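PDB 6XMY: 4-hydroxythreonine-4-phosphate dehydrogenase from Legionella pneumophila subsp. pneumophila, which probably catalyses the NAD(P)-dependent oxidation of 4-(phosphooxy)-L-threonine, the fourth of five steps leading from D-erythrose 4-phosphate to pyridoxine 5'-phosphate. Local coordinates for residues A[11-16]-A[116-121]; A[35-40]-A[73-78]; A[153-158]-A[273-278]; A[160-165]-A[261-266]. All coordinates share one frame; numbering follows the deposited sequence.

How the contacts relate
The four contacts form two pairs. Contacts 1 and 2 have centres about 10 Å apart and meet where strand 12-15 borders strand 37-41. Contacts 3 and 4, centres about 9 Å apart, meet where strand 152-156 borders strand 161-164. Between the pairs, centres lie about 21 to 32 Å apart. Contact 2 is nested within the loop closed by contact 1, and contact 4 within that of contact 3, which opens later in the chain. Contact 1 lies across the chain's centre from contacts 3 and 4. Both pairs approach the active site: Thr120 of contact 1 lies about 5 Å from NAD, and Lys276 of contact 3 about 5 Å from NAD and zinc (nearest side-chain atoms).

Contact 1 (A[11-16]-A[116-121]); sequences PLLISS and SALVTA
Strands 12-15 and 117-120 run parallel, their axes 4.7 Å apart and inclined by 25°, with Ile14 paired to Val119 at the closest point. Leu13 N and Ser15 N donate to Ala117 O and Val119 O, and Leu13 O and Ser15 O accept from Val119 N and Ala121 N; Ser116 N adds a bond to Pro11 O. The Ser15 bond is short, N to Val119 O 2.8 Å, but bent to 141° at the hydrogen, and the same oxygen also meets the CA-H of Ile14.

Ile14 and Val119 lie side by side and point the same way. CG1 of Ile14 stands beside its own backbone N (chi1 -41°), and from there CD1 turns alongside the neighbour to 3.5 Å from Val119 CB. Leu12 sends CD2 across to Ala117 CB (3.8 Å), on the face covered by Val320 and Ala323 of helix 314-328. The other face carries Leu13, Ser15 and Leu118 and is packed by Leu102 and Leu109 of helix 96-111. At the C-terminal end a water donates to Ala121 O at 2.8 Å and meets Ser15 OG at 2.7 Å, bridging the strands where they end. Thr120 OG1 is hydrogen-bonded to Arg294 NH2, a predicted substrate-binding group.

Parallel strands covered by helices on both faces, one strand end near NAD, are consistent with the alpha/beta fold of the isocitrate-dehydrogenase-like clan to which PdxA belongs.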
loop_
_atom_site.group_PDB
_atom_site.type_symbol
_atom_site.label_atom_id
_atom_site.label_comp_id
_atom_site.label_asym_id
_atom_site.label_seq_id
_atom_site.Cartn_x
_atom_site.Cartn_y
_atom_site.Cartn_z
ATOM N N PRO A 11 15.181 1.660 12.157
ATOM C CA PRO A 11 13.733 1.661 12.395
ATOM C C PRO A 11 12.931 1.773 11.111
ATOM O O PRO A 11 13.417 2.191 10.058
ATOM C CB PRO A 11 13.506 2.892 13.283
ATOM C CG PRO A 11 14.852 3.224 13.849
ATOM C CD PRO A 11 15.845 2.808 12.792
ATOM N N LEU A 12 11.666 1.387 11.233
ATOM C CA LEU A 12 10.682 1.580 10.179
ATOM C C LEU A 12 10.126 2.991 10.299
ATOM O O LEU A 12 9.844 3.469 11.403
ATOM C CB LEU A 12 9.538 0.580 10.365
ATOM C CG LEU A 12 9.965 -0.885 10.534
ATOM C CD1 LEU A 12 8.823 -1.751 11.078
ATOM C CD2 LEU A 12 10.457 -1.431 9.216
ATOM N N LEU A 13 9.974 3.667 9.165
ATOM C CA LEU A 13 9.449 5.029 9.151
ATOM C C LEU A 13 7.980 4.992 8.753
ATOM O O LEU A 13 7.633 4.396 7.730
ATOM C CB LEU A 13 10.242 5.876 8.156
ATOM C CG LEU A 13 10.063 7.387 8.198
ATOM C CD1 LEU A 13 10.451 7.932 9.569
ATOM C CD2 LEU A 13 10.899 8.031 7.088
ATOM N N ILE A 14 7.119 5.611 9.562
ATOM C CA ILE A 14 5.675 5.575 9.337
ATOM C C ILE A 14 5.216 6.972 8.957
ATOM O O ILE A 14 5.313 7.899 9.770
ATOM C CB ILE A 14 4.907 5.100 10.584
ATOM C CG1 ILE A 14 5.622 3.944 11.287
ATOM C CG2 ILE A 14 3.442 4.757 10.225
ATOM C CD1 ILE A 14 5.824 2.715 10.459
ATOM N N SER A 15 4.718 7.139 7.733
ATOM C CA SER A 15 4.040 8.389 7.400
ATOM C C SER A 15 2.663 8.404 8.045
ATOM O O SER A 15 1.838 7.525 7.775
ATOM C CB SER A 15 3.893 8.556 5.895
ATOM O OG SER A 15 2.909 9.541 5.637
ATOM N N SER A 16 2.409 9.390 8.893
ATOM C CA SER A 16 1.127 9.474 9.581
ATOM C C SER A 16 -0.019 9.969 8.696
ATOM O O SER A 16 -1.161 9.980 9.161
ATOM C CB SER A 16 1.263 10.300 10.866
ATOM O OG SER A 16 1.592 11.652 10.592
ATOM N N SER A 116 14.595 1.536 7.463
ATOM C CA SER A 116 14.664 0.269 6.749
ATOM C C SER A 116 13.472 0.020 5.842
ATOM O O SER A 116 13.538 -0.874 4.992
ATOM C CB SER A 116 14.797 -0.886 7.740
ATOM O OG SER A 116 13.748 -0.844 8.677
ATOM N N ALA A 117 12.392 0.779 6.007
ATOM C CA ALA A 117 11.185 0.607 5.211
ATOM C C ALA A 117 10.265 1.769 5.529
ATOM O O ALA A 117 10.398 2.417 6.570
ATOM C CB ALA A 117 10.469 -0.711 5.529
ATOM N N LEU A 118 9.309 1.994 4.632
ATOM C CA LEU A 118 8.294 3.027 4.789
ATOM C C LEU A 118 6.926 2.366 4.890
ATOM O O LEU A 118 6.600 1.475 4.099
ATOM C CB LEU A 118 8.315 3.967 3.580
ATOM C CG LEU A 118 7.361 5.162 3.629
ATOM C CD1 LEU A 118 7.713 6.094 4.786
ATOM C CD2 LEU A 118 7.403 5.908 2.314
ATOM N N VAL A 119 6.135 2.793 5.865
ATOM C CA VAL A 119 4.750 2.349 6.018
ATOM C C VAL A 119 3.883 3.594 5.962
ATOM O O VAL A 119 4.168 4.576 6.647
ATOM C CB VAL A 119 4.537 1.605 7.348
ATOM C CG1 VAL A 119 3.114 1.022 7.430
ATOM C CG2 VAL A 119 5.595 0.510 7.531
ATOM N N THR A 120 2.827 3.557 5.157
ATOM C CA THR A 120 1.986 4.730 4.953
ATOM C C THR A 120 0.619 4.565 5.604
ATOM O O THR A 120 -0.139 3.644 5.267
ATOM C CB THR A 120 1.828 5.065 3.470
ATOM O OG1 THR A 120 1.242 3.951 2.796
ATOM C CG2 THR A 120 3.168 5.355 2.841
ATOM N N ALA A 121 0.288 5.499 6.485
ATOM C CA ALA A 121 -1.075 5.686 6.939
ATOM C C ALA A 121 -1.864 6.344 5.802
ATOM O O ALA A 121 -1.281 6.823 4.829
ATOM C CB ALA A 121 -1.069 6.529 8.219
HETATM O O HOH W 1 0.962 8.419 4.149
#

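Contact 2 (A[35-40]-A[73-78]); sequences LPVVIL and GYLTVW
Ile39 of strand 37-40 packs against Leu75 of strand 74-78, the two side chains crossing at about a right angle. Its CB lies 3.8 Å from Thr76 O, the carbonyl that receives the Ile39 N-H. CG1, turned to stand beside the backbone N (chi1 -49°), is 3.7 Å from Thr76 O and 3.8 Å from Leu75 CG, facing the branched end of that leucine, almost equally far from CG and both methyls. CD1 then leads off toward Ile14 in the next strand.

Ile39 turns both its N-H and its carbonyl to strand 74-78, N to Thr76 O at 2.9 Å and O to Trp78 N at 2.8 Å. Leu40 lies alongside Trp78 and lays CD2 obliquely against the indole, 3.7 Å from Trp78 CG, while Val38 and Thr76 meet through their CG2 methyls. The strands, parallel but 46° apart in direction, diverge toward their N-terminal ends; there a water donates to Val37 O and accepts from Thr76 N, standing in for a direct bond.

Within the sheet, strand 37-41 separates strand 12-15 from strand 74-79, whose other neighbour is strand 58-61. Val320 of helix 314-328 covers Val37.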
loop_
_atom_site.group_PDB
_atom_site.type_symbol
_atom_site.label_atom_id
_atom_site.label_comp_id
_atom_site.label_asym_id
_atom_site.label_seq_id
_atom_site.Cartn_x
_atom_site.Cartn_y
_atom_site.Cartn_z
ATOM N N LEU A 35 7.190 -2.553 18.295
ATOM C CA LEU A 35 7.570 -2.516 16.894
ATOM C C LEU A 35 8.491 -1.322 16.670
ATOM O O LEU A 35 8.222 -0.230 17.183
ATOM C CB LEU A 35 6.327 -2.418 16.011
ATOM C CG LEU A 35 5.420 -3.655 16.017
ATOM C CD1 LEU A 35 4.048 -3.327 15.450
ATOM C CD2 LEU A 35 6.047 -4.797 15.239
ATOM N N PRO A 36 9.580 -1.488 15.952
ATOM C CA PRO A 36 10.605 -0.428 15.906
ATOM C C PRO A 36 10.253 0.640 14.880
ATOM O O PRO A 36 10.690 0.633 13.725
ATOM C CB PRO A 36 11.858 -1.202 15.501
ATOM C CG PRO A 36 11.329 -2.319 14.657
ATOM C CD PRO A 36 10.024 -2.721 15.276
ATOM N N VAL A 37 9.424 1.587 15.313
ATOM C CA VAL A 37 8.835 2.562 14.408
ATOM C C VAL A 37 9.223 3.973 14.815
ATOM O O VAL A 37 9.447 4.275 15.993
ATOM C CB VAL A 37 7.299 2.420 14.332
ATOM C CG1 VAL A 37 6.925 1.031 13.840
ATOM C CG2 VAL A 37 6.660 2.721 15.692
ATOM N N VAL A 38 9.302 4.841 13.810
ATOM C CA VAL A 38 9.465 6.278 13.986
ATOM C C VAL A 38 8.382 6.938 13.147
ATOM O O VAL A 38 8.224 6.600 11.971
ATOM C CB VAL A 38 10.862 6.737 13.526
ATOM C CG1 VAL A 38 10.948 8.270 13.500
ATOM C CG2 VAL A 38 11.948 6.143 14.447
ATOM N N ILE A 39 7.619 7.849 13.753
ATOM C CA ILE A 39 6.451 8.445 13.109
ATOM C C ILE A 39 6.839 9.765 12.469
ATOM O O ILE A 39 7.348 10.660 13.152
ATOM C CB ILE A 39 5.315 8.681 14.118
ATOM C CG1 ILE A 39 5.052 7.430 14.967
ATOM C CG2 ILE A 39 4.068 9.177 13.402
ATOM C CD1 ILE A 39 4.784 6.169 14.163
ATOM N N LEU A 40 6.553 9.915 11.181
ATOM C CA LEU A 40 6.653 11.196 10.496
ATOM C C LEU A 40 5.331 11.927 10.657
ATOM O O LEU A 40 4.303 11.450 10.172
ATOM C CB LEU A 40 6.870 10.982 9.005
ATOM C CG LEU A 40 8.244 10.660 8.483
ATOM C CD1 LEU A 40 8.079 10.335 7.012
ATOM C CD2 LEU A 40 9.213 11.849 8.698
ATOM N N GLY A 73 4.817 2.218 25.492
ATOM C CA GLY A 73 4.467 3.455 26.156
ATOM C C GLY A 73 5.170 4.683 25.624
ATOM O O GLY A 73 4.811 5.806 26.015
ATOM N N TYR A 74 6.152 4.511 24.747
ATOM C CA TYR A 74 6.842 5.615 24.107
ATOM C C TYR A 74 6.533 5.615 22.621
ATOM O O TYR A 74 6.233 4.574 22.023
ATOM C CB TYR A 74 8.355 5.514 24.315
ATOM C CG TYR A 74 8.743 5.700 25.758
ATOM C CD1 TYR A 74 8.655 4.647 26.663
ATOM C CD2 TYR A 74 9.179 6.934 26.224
ATOM C CE1 TYR A 74 9.003 4.817 27.987
ATOM C CE2 TYR A 74 9.525 7.109 27.547
ATOM C CZ TYR A 74 9.437 6.053 28.417
ATOM O OH TYR A 74 9.787 6.236 29.729
ATOM N N LEU A 75 6.572 6.799 22.031
ATOM C CA LEU A 75 6.440 6.925 20.592
ATOM C C LEU A 75 7.476 7.932 20.129
ATOM O O LEU A 75 7.526 9.058 20.640
ATOM C CB LEU A 75 5.033 7.386 20.213
ATOM C CG LEU A 75 4.700 7.176 18.737
ATOM C CD1 LEU A 75 4.722 5.704 18.354
ATOM C CD2 LEU A 75 3.335 7.772 18.492
ATOM N N THR A 76 8.305 7.522 19.178
ATOM C CA THR A 76 9.352 8.374 18.642
ATOM C C THR A 76 8.861 9.023 17.359
ATOM O O THR A 76 8.304 8.342 16.487
ATOM C CB THR A 76 10.623 7.560 18.400
ATOM O OG1 THR A 76 11.122 7.095 19.664
ATOM C CG2 THR A 76 11.697 8.413 17.711
ATOM N N VAL A 77 9.049 10.340 17.259
ATOM C CA VAL A 77 8.494 11.148 16.185
ATOM C C VAL A 77 9.614 11.919 15.509
ATOM O O VAL A 77 10.478 12.492 16.187
ATOM C CB VAL A 77 7.430 12.128 16.738
ATOM C CG1 VAL A 77 6.845 12.996 15.619
ATOM C CG2 VAL A 77 6.336 11.380 17.509
ATOM N N TRP A 78 9.585 11.949 14.168
ATOM C CA TRP A 78 10.347 12.876 13.342
ATOM C C TRP A 78 9.403 14.034 13.033
ATOM O O TRP A 78 8.540 13.911 12.159
ATOM C CB TRP A 78 10.812 12.199 12.045
ATOM C CG TRP A 78 11.658 13.088 11.157
ATOM C CD1 TRP A 78 11.302 14.292 10.618
ATOM C CD2 TRP A 78 13.001 12.840 10.707
ATOM N NE1 TRP A 78 12.330 14.811 9.872
ATOM C CE2 TRP A 78 13.387 13.944 9.914
ATOM C CE3 TRP A 78 13.919 11.797 10.903
ATOM C CZ2 TRP A 78 14.647 14.032 9.312
ATOM C CZ3 TRP A 78 15.182 11.885 10.303
ATOM C CH2 TRP A 78 15.527 12.996 9.514
HETATM O O HOH W 2 8.351 4.771 18.521
#

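Contact 3 (A[153-158]-A[273-278]); sequences MMLACS and PVLKYA
Leu155, on strand 153-156, and Leu275, on helix 273-278, point at each other and cross at a slant, carrying most of the contact. The strand and helix axes pass 9.5 Å apart, inclined by 29°. In Leu275, CG anti to the backbone N (chi1 -176°) carries the fork toward the strand: CD1 and CD2 both come within 3.6 Å of Leu155 CB. CD1 also slips to 3.4 Å from Leu155 O, so this methyl packs on backbone as well as side chain.

Farther along, Cys157 turns SG to the flank of the helix residue, 4.2 Å from Leu275 CG. Lys276 runs extended past the pair, its CE 3.9 Å from Leu155 CD2; Leu155 is modelled in two conformations, and this approach holds for the one described. Val162 of the adjoining strand adds a further apolar neighbour to Leu275.

Chemically the join is van der Waals packing of aliphatic groups on a strand and a helix. Lys276 joins it through carbon; its NZ is hydrogen-bonded to Asp298 O, and the nearest atoms of the Lys276 side chain are about 5 Å from NAD and from zinc, in keeping with its predicted role in substrate binding.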
loop_
_atom_site.group_PDB
_atom_site.type_symbol
_atom_site.label_atom_id
_atom_site.label_comp_id
_atom_site.label_asym_id
_atom_site.label_seq_id
_atom_site.Cartn_x
_atom_site.Cartn_y
_atom_site.Cartn_z
ATOM N N MET A 153 0.876 -2.383 -7.473
ATOM C CA MET A 153 0.119 -2.386 -6.229
ATOM C C MET A 153 -0.403 -3.795 -5.987
ATOM O O MET A 153 -1.114 -4.359 -6.830
ATOM C CB MET A 153 -1.058 -1.418 -6.301
ATOM C CG MET A 153 -2.029 -1.568 -5.131
ATOM S SD MET A 153 -3.516 -0.552 -5.256
ATOM C CE MET A 153 -2.788 1.078 -5.416
ATOM N N MET A 154 -0.050 -4.365 -4.844
ATOM C CA MET A 154 -0.512 -5.697 -4.482
ATOM C C MET A 154 -1.080 -5.638 -3.079
ATOM O O MET A 154 -0.399 -5.201 -2.151
ATOM C CB MET A 154 0.609 -6.739 -4.563
ATOM C CG MET A 154 0.125 -8.147 -4.260
ATOM S SD MET A 154 1.428 -9.383 -4.341
ATOM C CE MET A 154 2.292 -9.086 -2.805
ATOM N N LEU A 155 -2.328 -6.038 -2.921
ATOM C CA LEU A 155 -2.885 -6.232 -1.591
ATOM C C LEU A 155 -2.702 -7.686 -1.176
ATOM O O LEU A 155 -2.827 -8.606 -1.997
ATOM C CB LEU A 155 -4.356 -5.800 -1.525
ATOM C CG LEU A 155 -4.553 -4.308 -1.185
ATOM C CD1 LEU A 155 -4.071 -3.394 -2.315
ATOM C CD2 LEU A 155 -6.001 -3.996 -0.822
ATOM N N ALA A 156 -2.384 -7.889 0.096
ATOM C CA ALA A 156 -1.999 -9.205 0.578
ATOM C C ALA A 156 -2.633 -9.472 1.929
ATOM O O ALA A 156 -2.585 -8.624 2.825
ATOM C CB ALA A 156 -0.473 -9.309 0.695
ATOM N N CYS A 157 -3.220 -10.653 2.064
ATOM C CA CYS A 157 -3.711 -11.165 3.333
ATOM C C CYS A 157 -3.517 -12.676 3.310
ATOM O O CYS A 157 -3.059 -13.239 2.313
ATOM C CB CYS A 157 -5.174 -10.770 3.561
ATOM S SG CYS A 157 -6.311 -11.360 2.264
ATOM N N SER A 158 -3.865 -13.341 4.415
ATOM C CA SER A 158 -3.675 -14.788 4.464
ATOM C C SER A 158 -4.516 -15.511 3.414
ATOM O O SER A 158 -4.125 -16.585 2.942
ATOM C CB SER A 158 -3.975 -15.326 5.863
ATOM O OG SER A 158 -5.362 -15.293 6.120
ATOM N N PRO A 273 -12.574 -5.410 -4.081
ATOM C CA PRO A 273 -13.752 -5.731 -3.252
ATOM C C PRO A 273 -13.695 -7.115 -2.620
ATOM O O PRO A 273 -13.983 -7.256 -1.425
ATOM C CB PRO A 273 -14.922 -5.561 -4.231
ATOM C CG PRO A 273 -14.438 -4.531 -5.196
ATOM C CD PRO A 273 -12.979 -4.866 -5.395
ATOM N N VAL A 274 -13.343 -8.153 -3.385
ATOM C CA VAL A 274 -13.263 -9.495 -2.805
ATOM C C VAL A 274 -12.181 -9.550 -1.736
ATOM O O VAL A 274 -12.380 -10.114 -0.655
ATOM C CB VAL A 274 -13.032 -10.563 -3.895
ATOM C CG1 VAL A 274 -12.529 -11.867 -3.263
ATOM C CG2 VAL A 274 -14.306 -10.832 -4.685
ATOM N N LEU A 275 -11.008 -8.984 -2.028
ATOM C CA LEU A 275 -9.913 -9.065 -1.068
ATOM C C LEU A 275 -10.283 -8.384 0.242
ATOM O O LEU A 275 -10.065 -8.939 1.325
ATOM C CB LEU A 275 -8.623 -8.490 -1.658
ATOM C CG LEU A 275 -7.393 -8.622 -0.745
ATOM C CD1 LEU A 275 -6.140 -8.928 -1.540
ATOM C CD2 LEU A 275 -7.200 -7.374 0.132
ATOM N N LYS A 276 -10.882 -7.189 0.164
ATOM C CA LYS A 276 -11.241 -6.490 1.390
ATOM C C LYS A 276 -12.407 -7.160 2.096
ATOM O O LYS A 276 -12.466 -7.153 3.330
ATOM C CB LYS A 276 -11.515 -5.013 1.107
ATOM C CG LYS A 276 -10.256 -4.260 0.672
ATOM C CD LYS A 276 -10.471 -2.759 0.617
ATOM C CE LYS A 276 -9.273 -2.061 0.029
ATOM N NZ LYS A 276 -9.418 -0.577 0.153
ATOM N N TYR A 277 -13.324 -7.768 1.341
ATOM C CA TYR A 277 -14.392 -8.520 1.984
ATOM C C TYR A 277 -13.815 -9.663 2.809
ATOM O O TYR A 277 -14.256 -9.919 3.938
ATOM C CB TYR A 277 -15.352 -9.049 0.919
ATOM C CG TYR A 277 -16.565 -9.739 1.487
ATOM C CD1 TYR A 277 -17.667 -9.004 1.921
ATOM C CD2 TYR A 277 -16.612 -11.124 1.601
ATOM C CE1 TYR A 277 -18.784 -9.631 2.441
ATOM C CE2 TYR A 277 -17.727 -11.758 2.109
ATOM C CZ TYR A 277 -18.807 -11.008 2.537
ATOM O OH TYR A 277 -19.923 -11.633 3.051
ATOM N N ALA A 278 -12.804 -10.345 2.269
ATOM C CA ALA A 278 -12.191 -11.470 2.966
ATOM C C ALA A 278 -11.278 -11.028 4.107
ATOM O O ALA A 278 -11.222 -11.701 5.143
ATOM C CB ALA A 278 -11.402 -12.326 1.978
#

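Contact 4 (A[160-165]-A[261-266]); sequences MKVALV and DAYVAM
The Tyr263 ring lies against Met160 and the Lys161 carbonyl. Its N-H reaches Lys161 O at 2.8 Å, and the same oxygen lies near the ring plane at the edge, 3.6 Å from Tyr263 CD2. Beside it on that edge is Met160 CB, 3.8 Å from Tyr263 CE2. With CG of Met160 between the backbone N and carbonyl carbon (chi1 62°) and the chain extended to SD, the sulfur stands 5.5 Å from the Tyr263 ring centroid, 57° off the normal, an oblique Met-aromatic contact.

Beyond this cluster, Val162 and Leu164 lie beside Tyr263 and Ala265 on one face, Leu164 CD2 lying 4.0 Å from Ala265 CB. On the opposite face Ala163 pairs with Val264. At the C-terminal end Val165 CG2 presses tightly on Val264 CG1, at 3.5 Å, with Met266 SD close by.

Lys161 reaches Asp261 through a water, not through the carboxylate. Its chain stretches past Asp261 O and turns at the last bond (chi4 61°), bringing NZ 2.8 Å from a water that donates to Asp261 O. The Asp261 carboxylate faces elsewhere, OD2 accepting from Lys204 N.

The second shell holds these groups in place: Phe252 meets the Tyr263 ring, and Leu275 of helix 268-279 touches Met160 and Val162. Leu190 and Leu194 of helix 180-197 pack on Val264 and Ala262 across the sheet. Strand 161-164 runs between antiparallel strand 152-156 and parallel strand 262-265, which in turn borders strand 204-208; both strands lead on to the zinc ligands His168 and His268.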
loop_
_atom_site.group_PDB
_atom_site.type_symbol
_atom_site.label_atom_id
_atom_site.label_comp_id
_atom_site.label_asym_id
_atom_site.label_seq_id
_atom_site.Cartn_x
_atom_site.Cartn_y
_atom_site.Cartn_z
ATOM N N MET A 160 -5.382 -14.414 0.290
ATOM C CA MET A 160 -5.044 -14.206 -1.111
ATOM C C MET A 160 -4.132 -12.998 -1.252
ATOM O O MET A 160 -4.041 -12.143 -0.365
ATOM C CB MET A 160 -6.307 -13.992 -1.955
ATOM C CG MET A 160 -7.098 -12.753 -1.546
ATOM S SD MET A 160 -8.631 -12.528 -2.460
ATOM C CE MET A 160 -9.606 -13.908 -1.832
ATOM N N LYS A 161 -3.467 -12.942 -2.394
ATOM C CA LYS A 161 -2.759 -11.760 -2.850
ATOM C C LYS A 161 -3.403 -11.335 -4.160
ATOM O O LYS A 161 -3.684 -12.178 -5.017
ATOM C CB LYS A 161 -1.277 -12.080 -3.090
ATOM C CG LYS A 161 -0.498 -12.439 -1.828
ATOM C CD LYS A 161 0.949 -12.727 -2.174
ATOM C CE LYS A 161 1.797 -12.975 -0.932
ATOM N NZ LYS A 161 1.326 -14.151 -0.139
ATOM N N VAL A 162 -3.655 -10.035 -4.311
ATOM C CA VAL A 162 -4.256 -9.489 -5.526
ATOM C C VAL A 162 -3.398 -8.328 -6.001
ATOM O O VAL A 162 -3.290 -7.309 -5.308
ATOM C CB VAL A 162 -5.708 -9.038 -5.321
ATOM C CG1 VAL A 162 -6.225 -8.390 -6.598
ATOM C CG2 VAL A 162 -6.585 -10.224 -4.932
ATOM N N ALA A 163 -2.788 -8.481 -7.170
ATOM C CA ALA A 163 -2.046 -7.413 -7.818
ATOM C C ALA A 163 -2.908 -6.818 -8.919
ATOM O O ALA A 163 -3.699 -7.519 -9.554
ATOM C CB ALA A 163 -0.750 -7.952 -8.425
ATOM N N LEU A 164 -2.735 -5.524 -9.157
ATOM C CA LEU A 164 -3.541 -4.788 -10.119
ATOM C C LEU A 164 -2.717 -4.430 -11.347
ATOM O O LEU A 164 -1.571 -3.979 -11.230
ATOM C CB LEU A 164 -4.092 -3.510 -9.481
ATOM C CG LEU A 164 -5.000 -3.691 -8.259
ATOM C CD1 LEU A 164 -5.428 -2.336 -7.736
ATOM C CD2 LEU A 164 -6.215 -4.580 -8.587
ATOM N N VAL A 165 -3.310 -4.622 -12.526
ATOM C CA VAL A 165 -2.683 -4.136 -13.750
ATOM C C VAL A 165 -2.806 -2.624 -13.838
ATOM O O VAL A 165 -1.876 -1.937 -14.277
ATOM C CB VAL A 165 -3.262 -4.836 -14.993
ATOM C CG1 VAL A 165 -2.665 -4.235 -16.274
ATOM C CG2 VAL A 165 -3.029 -6.352 -14.919
ATOM N N ASP A 261 -0.495 -18.574 -6.154
ATOM C CA ASP A 261 0.207 -17.756 -5.180
ATOM C C ASP A 261 -0.224 -16.301 -5.229
ATOM O O ASP A 261 -0.009 -15.575 -4.257
ATOM C CB ASP A 261 1.715 -17.869 -5.406
ATOM C CG ASP A 261 2.201 -19.284 -5.265
ATOM O OD1 ASP A 261 2.136 -19.814 -4.137
ATOM O OD2 ASP A 261 2.609 -19.880 -6.286
ATOM N N ALA A 262 -0.841 -15.872 -6.326
ATOM C CA ALA A 262 -1.356 -14.516 -6.424
ATOM C C ALA A 262 -2.343 -14.453 -7.571
ATOM O O ALA A 262 -2.214 -15.179 -8.563
ATOM C CB ALA A 262 -0.240 -13.492 -6.662
ATOM N N TYR A 263 -3.323 -13.574 -7.412
ATOM C CA TYR A 263 -4.239 -13.201 -8.473
ATOM C C TYR A 263 -3.802 -11.881 -9.084
ATOM O O TYR A 263 -3.208 -11.031 -8.416
ATOM C CB TYR A 263 -5.654 -13.020 -7.924
ATOM C CG TYR A 263 -6.244 -14.263 -7.321
ATOM C CD1 TYR A 263 -6.762 -15.274 -8.129
ATOM C CD2 TYR A 263 -6.302 -14.427 -5.945
ATOM C CE1 TYR A 263 -7.303 -16.416 -7.584
ATOM C CE2 TYR A 263 -6.845 -15.564 -5.386
ATOM C CZ TYR A 263 -7.353 -16.555 -6.209
ATOM O OH TYR A 263 -7.904 -17.689 -5.660
ATOM N N VAL A 264 -4.118 -11.711 -10.359
ATOM C CA VAL A 264 -3.958 -10.444 -11.054
ATOM C C VAL A 264 -5.334 -10.001 -11.530
ATOM O O VAL A 264 -6.008 -10.728 -12.272
ATOM C CB VAL A 264 -2.971 -10.560 -12.225
ATOM C CG1 VAL A 264 -2.944 -9.281 -13.020
ATOM C CG2 VAL A 264 -1.588 -10.903 -11.711
ATOM N N ALA A 265 -5.758 -8.828 -11.087
ATOM C CA ALA A 265 -6.970 -8.204 -11.586
ATOM C C ALA A 265 -6.597 -7.075 -12.535
ATOM O O ALA A 265 -5.561 -6.422 -12.376
ATOM C CB ALA A 265 -7.836 -7.674 -10.439
ATOM N N MET A 266 -7.447 -6.860 -13.541
ATOM C CA MET A 266 -7.164 -5.852 -14.555
ATOM C C MET A 266 -7.371 -4.437 -14.037
ATOM O O MET A 266 -6.722 -3.506 -14.533
ATOM C CB MET A 266 -8.008 -6.109 -15.801
ATOM C CG MET A 266 -7.539 -7.333 -16.567
ATOM S SD MET A 266 -5.930 -7.101 -17.367
ATOM C CE MET A 266 -5.175 -8.719 -17.147
HETATM O O HOH W 3 0.696 -16.259 -1.858
#